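Local coordinates for GH5 (Bacteroidetes bacterium AC2a, PDB 4YHG), which probably hydrolyses beta-1,4-glucosidic bonds in cellulose as a family 5 endoglucanase, and binds a chain of glucose units in a cleft at the mouth of its beta/alpha barrel, at residues Trp37-Ala42 with Ile346-Gly351; Leu120-Ala125 with Asn163-Gly168; Phe159-Ala164 with Glu188-Cys193; Leu329-Gly334 with Asp341-Ile346. The protein carries 1 engineered substitution. One frame throughout, in Å; residues are numbered along the deposited sequence.

Interaction 1 of 4, residues Trp37-Ala42 with Ile346-Gly351; sequences WGNKAA and IDHATG. With BGC (beta-D-glucopyranose), chain C.
The flat carboxamide of N39 lies on one face of the H348 imidazole as if it were a second ring, the two planes only 5° apart. N39 OD1 sits above the rim rather than the middle, 3.5 Å from H348 CG. In N39, CG is anti to the carbonyl carbon (chi1 -87°), and this turns the amide over the ring. Both flat groups are locked against rotation from outside the stack: N39 ND2 donates to the backbone oxygens of N22 and N333, while H348 ND1 pairs with Q23 OE1 and NE2 with D332 OD1. A water ties the two together, donating to N39 OD1 at 2.8 Å and accepting from H348 N. The two loops belong to the beta/alpha barrel: 37-42 leads into helix 44-53, whereas segment 346-351 follows strand 327-332, so the first and last strand-to-helix connections meet where the closed sheet joins its ends. Beyond the stack the backbones approach closely, with A42 CA 3.3 Å from H348 O and A349 CA near A41 O in CA-H...O contacts that small alanine side chains permit. D347 OD1 shapes this turn, an Asx turn, by accepting from A349 N at 2.8 Å and also from T350 N. At the far end of 37-42, W37 offers a ring face to the chain C glucose, with its CD2 3.8 Å from the sugar C5 in a CH-pi contact. An alanine here would remove that platform, and the sugar would probably be left free to tilt or slip.

Interaction 2 of 4, residues Leu120-Ala125 with Asn163-Gly168; sequences LDLPAA and NAIQDG. Engineered in segment 163-168: A164 (natural residue Glu). With BGC (beta-D-glucopyranose), chain B.
Apolar packing carries this contact, and I165 shares its two arms between two leucines. Its CG2, placed anti to the backbone N, meets L122 CD2 at 3.9 Å, while its CD1 reaches across to L120 CD2 at 4.1 Å, those two side chains crossing at about a right angle. A branched residue suits the place because one side chain must fill two directions; W189 of helix 181-199 packs against both L120 and I165. Further along, P123 CG rests on D167 CB at 4.1 Å. Segment 120-125 ends the connection that follows strand 97-101, whereas segment 163-168 begins the one after strand 157-160, so the contact joins the third and fourth strand-to-helix loops of the beta/alpha barrel. Polar links across it are indirect: one water accepts from L122 N at 3.1 Å and donates to Q166 O. D121 is the N-cap of the helix that starts at L122, and a proline fits the first turn because its missing N-H is not needed there. Within 163-168, Q166 OE1 takes the amide of G168, the donor lying 44° out of the carbonyl plane. Toward the glycan, N163 ND2 gives a nearly straight bond, 173° at the hydrogen, to O2 of the chain B glucose at 2.9 Å. Beside it, A164 is an engineered substitution for Glu, at a position where family 5 enzymes usually carry their acid/base glutamate.

Interaction 3 of 4, residues Phe159-Ala164 with Glu188-Cys193; sequences FETLNA and EWNQVC. Engineered in segment 159-164: A164 (natural residue Glu). With BGC (beta-D-glucopyranose), chain B.
T161 OG1 donates to N190 OD1 over 2.7 Å, a short bond between two buried side chains. The hydroxyl approaches from above the amide, 37° out of its plane. It gets there because OG1 lies between the backbone N and the carbonyl carbon (chi1 53°), a torsion that also sends the methyl CG2 toward the helix, where it meets C193 CB at 3.4 Å. Threonine thus serves both needs, a donor on one branch and a packing methyl on the other. L162 lies against the same helix face: its CD1 is 3.8 Å from W189 CB, close to the edge of the indole and near the plane of that ring, and 3.6 Å from N190 OD1. The segments are successive elements of the beta/alpha barrel, the end of strand 157-160 and helix 181-199 that follows it, so the helix is laid against the strand whose loop goes on to the glycan site. Partners elsewhere fix the polar groups: N190 ND2 bonds to P212 O, at the end of the neighbouring strand 209-212, and W189 NE1 to N132 OD1 of helix 129-149. A valine in place of T161 would remove the hydroxyl and is likely to leave N190 OD1 without its donor in a buried setting. With both ends of its amide engaged, N190 has its flip settled, which lets a polar side chain sit inside an otherwise apolar strand-to-helix interface.

Interaction 4 of 4, residues Leu329-Gly334 with Asp341-Ile346; sequences LYWDNG and DGFGVI. With BGC (beta-D-glucopyranose), chain D; BGC (beta-D-glucopyranose), chain B.
D332 and the backbone of V345 and I346 form the tight side of this contact. D332 CG stands anti to the backbone N (chi1 -171°), carrying the carboxylate out to those amides. OD2 takes I346 N on its syn lone pair and V345 N, at 3.0 Å, from 48° above the carboxylate plane, while OD1 accepts from G334 N in an Asx turn. Nearby, Y330 OH reaches F343 O over 2.6 Å, at the ring edge. G344 fits this turn because a CB would collide with G334 C. F343 then receives the edge of W331 on its face, a T-shaped pair with centroids 5.1 Å apart and planes at 81°. Y330 lies on the eighth barrel strand, 327-332, and the loop after it, 341-346, folds back over the strand's end. The glycan side is less enclosed, D341 being partly exposed. There N333 ND2 donates to D341 O at 3.0 Å, in the plane of its own amide, and also to O2 of the chain D glucose, while N333 OD1 accepts from N335 N. W331 NE1 meets that same O2 at 2.9 Å, and one indole face lies over C3 of the chain B glucose. D341 OD2 accepts from the chain D O3 at 2.6 Å. With W18 NE1 also on OD2, D332 is probably an anion, and such a buried charge would help shape the loop bringing D341 and N333 to the sugar.

How the interactions relate
Following the chain from the N terminus, interaction 1 opens first, at 37-42, and closes last, at 346-351, so its long loop encloses the other three and brings the first and eighth strand-to-helix connections together. Interaction 2 then links the third connection with the fourth. Interaction 3 starts where interaction 2 ends, sharing N163 and A164, and lays helix 181-199 on the fourth strand; W189 of interaction 3 packs on L120 and I165 of interaction 2. Interaction 4, in series with these, closes a short loop after the eighth strand and passes into interaction 1 through I346. Interactions 2, 3 and 4 all reach the chain B glucose, with 3 and 4 on opposite sides of the chain's centre.

Interaction 1 of 4, residues Trp37-Ala42 with Ile346-Gly351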
# COMPACT_ATOMS: atom_id res chain seq x y z
N TRP A 37 13.14 9.65 -9.82
CA TRP A 37 11.86 10.16 -10.36
C TRP A 37 11.48 11.57 -9.86
O TRP A 37 10.32 11.91 -9.82
CB TRP A 37 10.72 9.18 -10.07
CG TRP A 37 10.77 7.88 -10.87
CD1 TRP A 37 11.57 7.59 -11.94
CD2 TRP A 37 9.92 6.74 -10.68
NE1 TRP A 37 11.29 6.33 -12.40
CE2 TRP A 37 10.28 5.79 -11.65
CE3 TRP A 37 8.89 6.43 -9.78
CZ2 TRP A 37 9.66 4.54 -11.75
CZ3 TRP A 37 8.27 5.19 -9.87
CH2 TRP A 37 8.66 4.26 -10.85
N GLY A 38 12.46 12.39 -9.49
CA GLY A 38 12.21 13.81 -9.21
C GLY A 38 11.98 14.21 -7.77
O GLY A 38 11.88 15.38 -7.45
N ASN A 39 11.89 13.24 -6.89
CA ASN A 39 11.80 13.53 -5.47
C ASN A 39 13.18 13.71 -4.86
O ASN A 39 14.12 13.01 -5.24
CB ASN A 39 11.08 12.41 -4.76
CG ASN A 39 9.59 12.58 -4.76
OD1 ASN A 39 9.07 13.62 -4.34
ND2 ASN A 39 8.87 11.54 -5.18
N LYS A 40 13.30 14.63 -3.92
CA LYS A 40 14.57 14.82 -3.23
C LYS A 40 14.64 13.91 -2.02
O LYS A 40 13.62 13.37 -1.58
CB LYS A 40 14.76 16.28 -2.84
CG LYS A 40 14.71 17.22 -4.04
CD LYS A 40 15.54 18.47 -3.77
CE LYS A 40 15.49 19.46 -4.93
NZ LYS A 40 16.82 20.10 -5.12
N ALA A 41 15.84 13.76 -1.47
CA ALA A 41 16.13 12.77 -0.43
C ALA A 41 15.36 13.00 0.87
O ALA A 41 15.33 14.11 1.37
CB ALA A 41 17.62 12.78 -0.14
N ALA A 42 14.76 11.94 1.42
CA ALA A 42 14.03 12.08 2.68
C ALA A 42 14.98 12.39 3.85
O ALA A 42 16.15 12.01 3.85
CB ALA A 42 13.23 10.82 2.98
N ILE A 346 2.63 16.19 0.64
CA ILE A 346 3.72 16.54 1.57
C ILE A 346 5.08 16.40 0.89
O ILE A 346 5.36 15.39 0.27
CB ILE A 346 3.66 15.67 2.85
CG1 ILE A 346 2.57 16.20 3.79
CG2 ILE A 346 4.99 15.68 3.60
CD1 ILE A 346 2.24 15.29 4.94
N ASP A 347 5.92 17.42 1.01
CA ASP A 347 7.23 17.40 0.40
C ASP A 347 8.08 16.29 0.99
O ASP A 347 8.15 16.15 2.21
CB ASP A 347 7.95 18.72 0.61
CG ASP A 347 9.27 18.78 -0.11
OD1 ASP A 347 10.31 18.32 0.40
OD2 ASP A 347 9.28 19.29 -1.22
N HIS A 348 8.74 15.53 0.14
CA HIS A 348 9.45 14.35 0.59
C HIS A 348 10.78 14.65 1.31
O HIS A 348 11.30 13.81 2.04
CB HIS A 348 9.66 13.39 -0.59
CG HIS A 348 8.40 12.72 -1.04
ND1 HIS A 348 8.38 11.48 -1.65
CD2 HIS A 348 7.11 13.10 -0.94
CE1 HIS A 348 7.13 11.14 -1.93
NE2 HIS A 348 6.34 12.11 -1.49
N ALA A 349 11.33 15.85 1.09
CA ALA A 349 12.58 16.23 1.72
C ALA A 349 12.39 17.00 3.01
O ALA A 349 13.24 16.90 3.90
CB ALA A 349 13.42 17.06 0.75
N THR A 350 11.30 17.77 3.12
CA THR A 350 11.09 18.70 4.23
C THR A 350 9.97 18.33 5.18
O THR A 350 9.90 18.85 6.27
CB THR A 350 10.79 20.12 3.73
OG1 THR A 350 9.48 20.19 3.17
CG2 THR A 350 11.83 20.58 2.69
N GLY A 351 9.08 17.45 4.74
CA GLY A 351 7.84 17.17 5.47
C GLY A 351 6.85 18.32 5.61
O GLY A 351 5.95 18.25 6.43
C2 BGC C . 6.62 6.18 -14.49
C3 BGC C . 8.00 6.55 -15.06
C4 BGC C . 8.23 8.06 -14.92
C5 BGC C . 8.06 8.47 -13.45
C6 BGC C . 8.43 9.94 -13.28
C1 BGC C . 6.40 6.74 -13.07
O2 BGC C . 6.45 4.76 -14.50
O3 BGC C . 8.10 6.15 -16.44
O4 BGC C . 9.54 8.45 -15.41
O5 BGC C . 6.72 8.16 -13.02
O6 BGC C . 7.38 10.67 -12.66
O HOH W 1 8.73 15.84 -2.72

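Interaction 2 of 4, residues Leu120-Ala125 with Asn163-Gly168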
# COMPACT_ATOMS: atom_id res chain seq x y z
N LEU A 120 11.00 -10.55 -10.81
CA LEU A 120 9.82 -11.06 -10.15
C LEU A 120 8.65 -11.21 -11.15
O LEU A 120 7.69 -10.44 -11.16
CB LEU A 120 9.50 -10.12 -9.01
CG LEU A 120 8.44 -10.48 -7.97
CD1 LEU A 120 8.55 -11.93 -7.52
CD2 LEU A 120 8.57 -9.54 -6.80
N ASP A 121 8.75 -12.24 -11.99
CA ASP A 121 7.94 -12.36 -13.23
C ASP A 121 6.85 -13.46 -13.14
O ASP A 121 7.14 -14.66 -13.19
CB ASP A 121 8.90 -12.62 -14.41
CG ASP A 121 8.24 -12.43 -15.77
OD1 ASP A 121 7.01 -12.31 -15.84
OD2 ASP A 121 8.97 -12.42 -16.77
N LEU A 122 5.60 -13.05 -13.02
CA LEU A 122 4.50 -13.98 -12.79
C LEU A 122 4.18 -14.81 -14.03
O LEU A 122 3.99 -16.01 -13.92
CB LEU A 122 3.25 -13.25 -12.26
CG LEU A 122 2.01 -14.09 -11.91
CD1 LEU A 122 2.30 -14.99 -10.72
CD2 LEU A 122 0.81 -13.23 -11.57
N PRO A 123 4.11 -14.18 -15.21
CA PRO A 123 3.94 -15.00 -16.40
C PRO A 123 5.00 -16.07 -16.53
O PRO A 123 4.67 -17.20 -16.86
CB PRO A 123 4.06 -14.01 -17.56
CG PRO A 123 3.58 -12.72 -16.99
CD PRO A 123 3.84 -12.75 -15.51
N ALA A 124 6.26 -15.71 -16.26
CA ALA A 124 7.38 -16.65 -16.43
C ALA A 124 7.40 -17.75 -15.35
O ALA A 124 7.83 -18.87 -15.61
CB ALA A 124 8.70 -15.90 -16.45
N ALA A 125 6.92 -17.45 -14.16
CA ALA A 125 6.78 -18.47 -13.12
C ALA A 125 5.66 -19.45 -13.47
O ALA A 125 5.79 -20.66 -13.23
CB ALA A 125 6.51 -17.83 -11.77
N ASN A 163 4.34 -6.44 -3.53
CA ASN A 163 3.43 -5.35 -3.83
C ASN A 163 2.20 -5.76 -4.65
O ASN A 163 1.28 -6.36 -4.11
CB ASN A 163 4.18 -4.19 -4.48
CG ASN A 163 3.30 -2.98 -4.69
OD1 ASN A 163 2.47 -2.64 -3.85
ND2 ASN A 163 3.47 -2.32 -5.81
N ALA A 164 2.17 -5.46 -5.93
CA ALA A 164 0.98 -5.65 -6.78
C ALA A 164 1.40 -6.53 -7.95
O ALA A 164 1.89 -6.05 -8.98
CB ALA A 164 0.44 -4.30 -7.26
N ILE A 165 1.24 -7.83 -7.77
CA ILE A 165 1.75 -8.78 -8.73
C ILE A 165 0.65 -9.06 -9.76
O ILE A 165 -0.52 -9.18 -9.39
CB ILE A 165 2.21 -10.08 -8.03
CG1 ILE A 165 3.26 -9.77 -6.96
CG2 ILE A 165 2.79 -11.05 -9.04
CD1 ILE A 165 4.53 -9.09 -7.47
N GLN A 166 1.04 -9.15 -11.04
CA GLN A 166 0.07 -9.27 -12.14
C GLN A 166 0.74 -9.63 -13.47
O GLN A 166 1.96 -9.73 -13.54
CB GLN A 166 -0.74 -7.98 -12.30
CG GLN A 166 0.12 -6.73 -12.46
CD GLN A 166 -0.49 -5.70 -13.39
OE1 GLN A 166 -1.13 -6.04 -14.40
NE2 GLN A 166 -0.29 -4.43 -13.07
N ASP A 167 -0.06 -9.83 -14.52
CA ASP A 167 0.49 -10.22 -15.84
C ASP A 167 0.52 -9.10 -16.90
O ASP A 167 0.96 -9.33 -18.03
CB ASP A 167 -0.24 -11.45 -16.39
CG ASP A 167 -1.71 -11.19 -16.72
OD1 ASP A 167 -2.28 -10.14 -16.34
OD2 ASP A 167 -2.30 -12.06 -17.36
N GLY A 168 0.08 -7.89 -16.54
CA GLY A 168 -0.04 -6.79 -17.48
C GLY A 168 -1.47 -6.30 -17.61
O GLY A 168 -1.69 -5.11 -17.80
C2 BGC B . 1.61 1.00 -7.32
C3 BGC B . 2.22 2.42 -7.13
C4 BGC B . 1.59 3.34 -8.19
C5 BGC B . 0.10 3.41 -7.91
C6 BGC B . -0.62 4.53 -8.67
C1 BGC B . 0.06 1.00 -7.47
O1 BGC B . -0.44 -0.26 -7.99
O2 BGC B . 2.01 0.15 -6.22
O3 BGC B . 3.68 2.39 -7.19
O4 BGC B . 2.16 4.65 -8.25
O5 BGC B . -0.43 2.11 -8.27
O6 BGC B . -0.63 4.21 -10.06
O HOH W 2 5.07 -10.05 -13.55

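Interaction 3 of 4, residues Phe159-Ala164 with Glu188-Cys193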
# COMPACT_ATOMS: atom_id res chain seq x y z
N PHE A 159 6.64 -5.94 7.79
CA PHE A 159 7.09 -6.37 6.47
C PHE A 159 5.91 -6.74 5.59
O PHE A 159 5.07 -7.57 5.98
CB PHE A 159 7.96 -7.60 6.55
CG PHE A 159 9.29 -7.40 7.20
CD1 PHE A 159 9.81 -6.14 7.43
CD2 PHE A 159 10.06 -8.50 7.54
CE1 PHE A 159 11.04 -5.99 8.04
CE2 PHE A 159 11.30 -8.34 8.12
CZ PHE A 159 11.78 -7.09 8.37
N GLU A 160 5.86 -6.17 4.40
CA GLU A 160 4.83 -6.52 3.42
C GLU A 160 5.53 -7.34 2.31
O GLU A 160 6.43 -6.84 1.63
CB GLU A 160 4.22 -5.22 2.91
CG GLU A 160 3.22 -5.32 1.76
CD GLU A 160 2.83 -3.94 1.24
OE1 GLU A 160 2.14 -3.20 2.00
OE2 GLU A 160 3.25 -3.60 0.10
N THR A 161 5.13 -8.61 2.16
CA THR A 161 5.88 -9.57 1.35
C THR A 161 6.18 -9.11 -0.06
O THR A 161 7.30 -9.22 -0.53
CB THR A 161 5.14 -10.90 1.21
OG1 THR A 161 3.80 -10.66 0.73
CG2 THR A 161 5.08 -11.63 2.55
N LEU A 162 5.14 -8.62 -0.74
CA LEU A 162 5.18 -8.25 -2.17
C LEU A 162 4.27 -7.08 -2.37
O LEU A 162 3.50 -6.77 -1.51
CB LEU A 162 4.65 -9.41 -3.02
CG LEU A 162 5.49 -10.66 -2.97
CD1 LEU A 162 4.68 -11.86 -3.42
CD2 LEU A 162 6.71 -10.46 -3.85
N ASN A 163 4.34 -6.44 -3.53
CA ASN A 163 3.43 -5.35 -3.83
C ASN A 163 2.20 -5.76 -4.65
O ASN A 163 1.28 -6.36 -4.11
CB ASN A 163 4.18 -4.19 -4.48
CG ASN A 163 3.30 -2.98 -4.69
OD1 ASN A 163 2.47 -2.64 -3.85
ND2 ASN A 163 3.47 -2.32 -5.81
N ALA A 164 2.17 -5.46 -5.93
CA ALA A 164 0.98 -5.65 -6.78
C ALA A 164 1.40 -6.53 -7.95
O ALA A 164 1.89 -6.05 -8.98
CB ALA A 164 0.44 -4.30 -7.26
N GLU A 188 1.87 -19.10 -3.35
CA GLU A 188 3.13 -19.80 -3.06
C GLU A 188 4.26 -18.83 -2.75
O GLU A 188 5.06 -19.09 -1.85
CB GLU A 188 3.53 -20.73 -4.22
CG GLU A 188 2.60 -21.93 -4.43
CD GLU A 188 2.89 -22.70 -5.73
OE1 GLU A 188 3.95 -22.45 -6.36
OE2 GLU A 188 2.05 -23.58 -6.12
N TRP A 189 4.34 -17.71 -3.48
CA TRP A 189 5.35 -16.69 -3.17
C TRP A 189 5.14 -16.09 -1.79
O TRP A 189 6.09 -15.90 -1.04
CB TRP A 189 5.38 -15.56 -4.20
CG TRP A 189 5.83 -15.94 -5.57
CD1 TRP A 189 6.35 -17.13 -5.96
CD2 TRP A 189 5.84 -15.10 -6.73
NE1 TRP A 189 6.67 -17.10 -7.30
CE2 TRP A 189 6.37 -15.86 -7.79
CE3 TRP A 189 5.45 -13.78 -6.97
CZ2 TRP A 189 6.50 -15.34 -9.10
CZ3 TRP A 189 5.59 -13.25 -8.29
CH2 TRP A 189 6.11 -14.04 -9.33
N ASN A 190 3.90 -15.76 -1.44
CA ASN A 190 3.62 -15.26 -0.09
C ASN A 190 4.08 -16.24 0.98
O ASN A 190 4.72 -15.85 1.94
CB ASN A 190 2.14 -14.94 0.09
CG ASN A 190 1.77 -13.60 -0.50
OD1 ASN A 190 2.62 -12.72 -0.61
ND2 ASN A 190 0.50 -13.44 -0.86
N GLN A 191 3.77 -17.51 0.81
CA GLN A 191 4.21 -18.55 1.73
C GLN A 191 5.72 -18.50 1.90
O GLN A 191 6.23 -18.46 3.02
CB GLN A 191 3.77 -19.94 1.22
CG GLN A 191 4.02 -21.09 2.18
CD GLN A 191 3.26 -20.91 3.48
OE1 GLN A 191 2.03 -20.98 3.49
NE2 GLN A 191 3.98 -20.62 4.56
N VAL A 192 6.44 -18.50 0.78
CA VAL A 192 7.90 -18.51 0.79
C VAL A 192 8.50 -17.28 1.48
O VAL A 192 9.48 -17.38 2.19
CB VAL A 192 8.44 -18.63 -0.65
CG1 VAL A 192 9.90 -18.23 -0.73
CG2 VAL A 192 8.25 -20.06 -1.14
N CYS A 193 7.89 -16.12 1.26
CA CYS A 193 8.32 -14.89 1.95
C CYS A 193 8.07 -14.96 3.47
O CYS A 193 8.92 -14.52 4.24
CB CYS A 193 7.60 -13.66 1.37
SG CYS A 193 7.97 -13.32 -0.37
C2 BGC B . 1.61 1.00 -7.32
C3 BGC B . 2.22 2.42 -7.13
C4 BGC B . 1.59 3.34 -8.19
C5 BGC B . 0.10 3.41 -7.91
C6 BGC B . -0.62 4.53 -8.67
C1 BGC B . 0.06 1.00 -7.47
O1 BGC B . -0.44 -0.26 -7.99
O2 BGC B . 2.01 0.15 -6.22
O3 BGC B . 3.68 2.39 -7.19
O4 BGC B . 2.16 4.65 -8.25
O5 BGC B . -0.43 2.11 -8.27
O6 BGC B . -0.63 4.21 -10.06

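Interaction 4 of 4, residues Leu329-Gly334 with Asp341-Ile346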
# COMPACT_ATOMS: atom_id res chain seq x y z
N LEU A 329 -3.09 3.74 4.11
CA LEU A 329 -1.99 4.64 3.83
C LEU A 329 -2.12 5.37 2.49
O LEU A 329 -2.20 4.75 1.40
CB LEU A 329 -0.68 3.87 3.93
CG LEU A 329 -0.45 3.28 5.35
CD1 LEU A 329 -1.01 1.87 5.48
CD2 LEU A 329 1.02 3.25 5.72
N TYR A 330 -2.13 6.69 2.57
CA TYR A 330 -2.32 7.51 1.35
C TYR A 330 -1.10 7.44 0.44
O TYR A 330 0.03 7.45 0.93
CB TYR A 330 -2.62 8.95 1.73
CG TYR A 330 -2.65 9.90 0.57
CD1 TYR A 330 -3.77 10.00 -0.25
CD2 TYR A 330 -1.56 10.69 0.28
CE1 TYR A 330 -3.80 10.87 -1.32
CE2 TYR A 330 -1.57 11.54 -0.81
CZ TYR A 330 -2.69 11.63 -1.60
OH TYR A 330 -2.70 12.46 -2.67
N TRP A 331 -1.32 7.35 -0.87
CA TRP A 331 -0.25 7.32 -1.82
C TRP A 331 0.23 8.74 -2.16
O TRP A 331 -0.51 9.54 -2.74
CB TRP A 331 -0.69 6.59 -3.10
CG TRP A 331 0.40 6.56 -4.14
CD1 TRP A 331 0.46 7.30 -5.30
CD2 TRP A 331 1.60 5.79 -4.10
NE1 TRP A 331 1.61 7.02 -5.98
CE2 TRP A 331 2.34 6.10 -5.26
CE3 TRP A 331 2.12 4.87 -3.19
CZ2 TRP A 331 3.56 5.54 -5.53
CZ3 TRP A 331 3.33 4.29 -3.47
CH2 TRP A 331 4.04 4.62 -4.63
N ASP A 332 1.47 9.06 -1.78
CA ASP A 332 2.06 10.37 -2.09
C ASP A 332 3.29 10.17 -2.97
O ASP A 332 4.30 9.64 -2.54
CB ASP A 332 2.40 11.08 -0.79
CG ASP A 332 2.81 12.50 -1.01
OD1 ASP A 332 3.63 12.78 -1.93
OD2 ASP A 332 2.34 13.36 -0.23
N ASN A 333 3.21 10.59 -4.22
CA ASN A 333 4.37 10.49 -5.12
C ASN A 333 5.16 11.78 -5.26
O ASN A 333 6.07 11.84 -6.07
CB ASN A 333 3.94 9.99 -6.50
CG ASN A 333 2.99 10.96 -7.20
OD1 ASN A 333 2.78 12.10 -6.77
ND2 ASN A 333 2.42 10.50 -8.28
N GLY A 334 4.83 12.80 -4.47
CA GLY A 334 5.56 14.08 -4.49
C GLY A 334 5.17 15.06 -5.58
O GLY A 334 5.67 16.19 -5.61
N ASP A 341 -2.12 11.65 -11.87
CA ASP A 341 -0.89 11.38 -11.15
C ASP A 341 -0.52 12.46 -10.12
O ASP A 341 0.58 12.45 -9.56
CB ASP A 341 0.26 11.14 -12.14
CG ASP A 341 1.20 10.04 -11.67
OD1 ASP A 341 0.71 9.06 -11.05
OD2 ASP A 341 2.42 10.16 -11.90
N GLY A 342 -1.46 13.36 -9.83
CA GLY A 342 -1.22 14.47 -8.92
C GLY A 342 -1.49 14.12 -7.48
O GLY A 342 -2.45 14.60 -6.89
N PHE A 343 -0.62 13.32 -6.89
CA PHE A 343 -0.86 12.75 -5.56
C PHE A 343 -0.06 13.45 -4.45
O PHE A 343 -0.32 13.25 -3.27
CB PHE A 343 -0.50 11.27 -5.55
CG PHE A 343 -1.51 10.38 -6.21
CD1 PHE A 343 -2.67 10.06 -5.56
CD2 PHE A 343 -1.24 9.79 -7.44
CE1 PHE A 343 -3.59 9.20 -6.14
CE2 PHE A 343 -2.16 8.92 -8.03
CZ PHE A 343 -3.34 8.63 -7.38
N GLY A 344 0.91 14.28 -4.81
CA GLY A 344 1.74 14.92 -3.79
C GLY A 344 0.97 15.88 -2.90
O GLY A 344 0.32 16.78 -3.41
N VAL A 345 1.05 15.65 -1.58
CA VAL A 345 0.51 16.56 -0.56
C VAL A 345 1.56 16.99 0.45
O VAL A 345 1.39 18.01 1.10
CB VAL A 345 -0.72 15.98 0.20
CG1 VAL A 345 -1.84 15.57 -0.75
CG2 VAL A 345 -0.34 14.82 1.09
N ILE A 346 2.63 16.19 0.64
CA ILE A 346 3.72 16.54 1.57
C ILE A 346 5.08 16.40 0.89
O ILE A 346 5.36 15.39 0.27
CB ILE A 346 3.66 15.67 2.85
CG1 ILE A 346 2.57 16.20 3.79
CG2 ILE A 346 4.99 15.68 3.60
CD1 ILE A 346 2.24 15.29 4.94
C2 BGC D . 3.15 6.53 -9.47
C3 BGC D . 3.57 7.04 -10.87
C4 BGC D . 4.62 6.07 -11.43
C5 BGC D . 3.99 4.66 -11.47
C6 BGC D . 4.93 3.68 -12.16
C1 BGC D . 2.60 5.09 -9.57
O2 BGC D . 2.17 7.37 -8.82
O3 BGC D . 4.04 8.42 -10.93
O4 BGC D . 5.02 6.47 -12.75
O5 BGC D . 3.57 4.19 -10.16
O6 BGC D . 4.60 2.36 -11.75
C2 BGC B . 1.61 1.00 -7.32
C3 BGC B . 2.22 2.42 -7.13
C4 BGC B . 1.59 3.34 -8.19
C5 BGC B . 0.10 3.41 -7.91
C6 BGC B . -0.62 4.53 -8.67
C1 BGC B . 0.06 1.00 -7.47
O1 BGC B . -0.44 -0.26 -7.99
O2 BGC B . 2.01 0.15 -6.22
O3 BGC B . 3.68 2.39 -7.19
O4 BGC B . 2.16 4.65 -8.25
O5 BGC B . -0.43 2.11 -8.27
O6 BGC B . -0.63 4.21 -10.06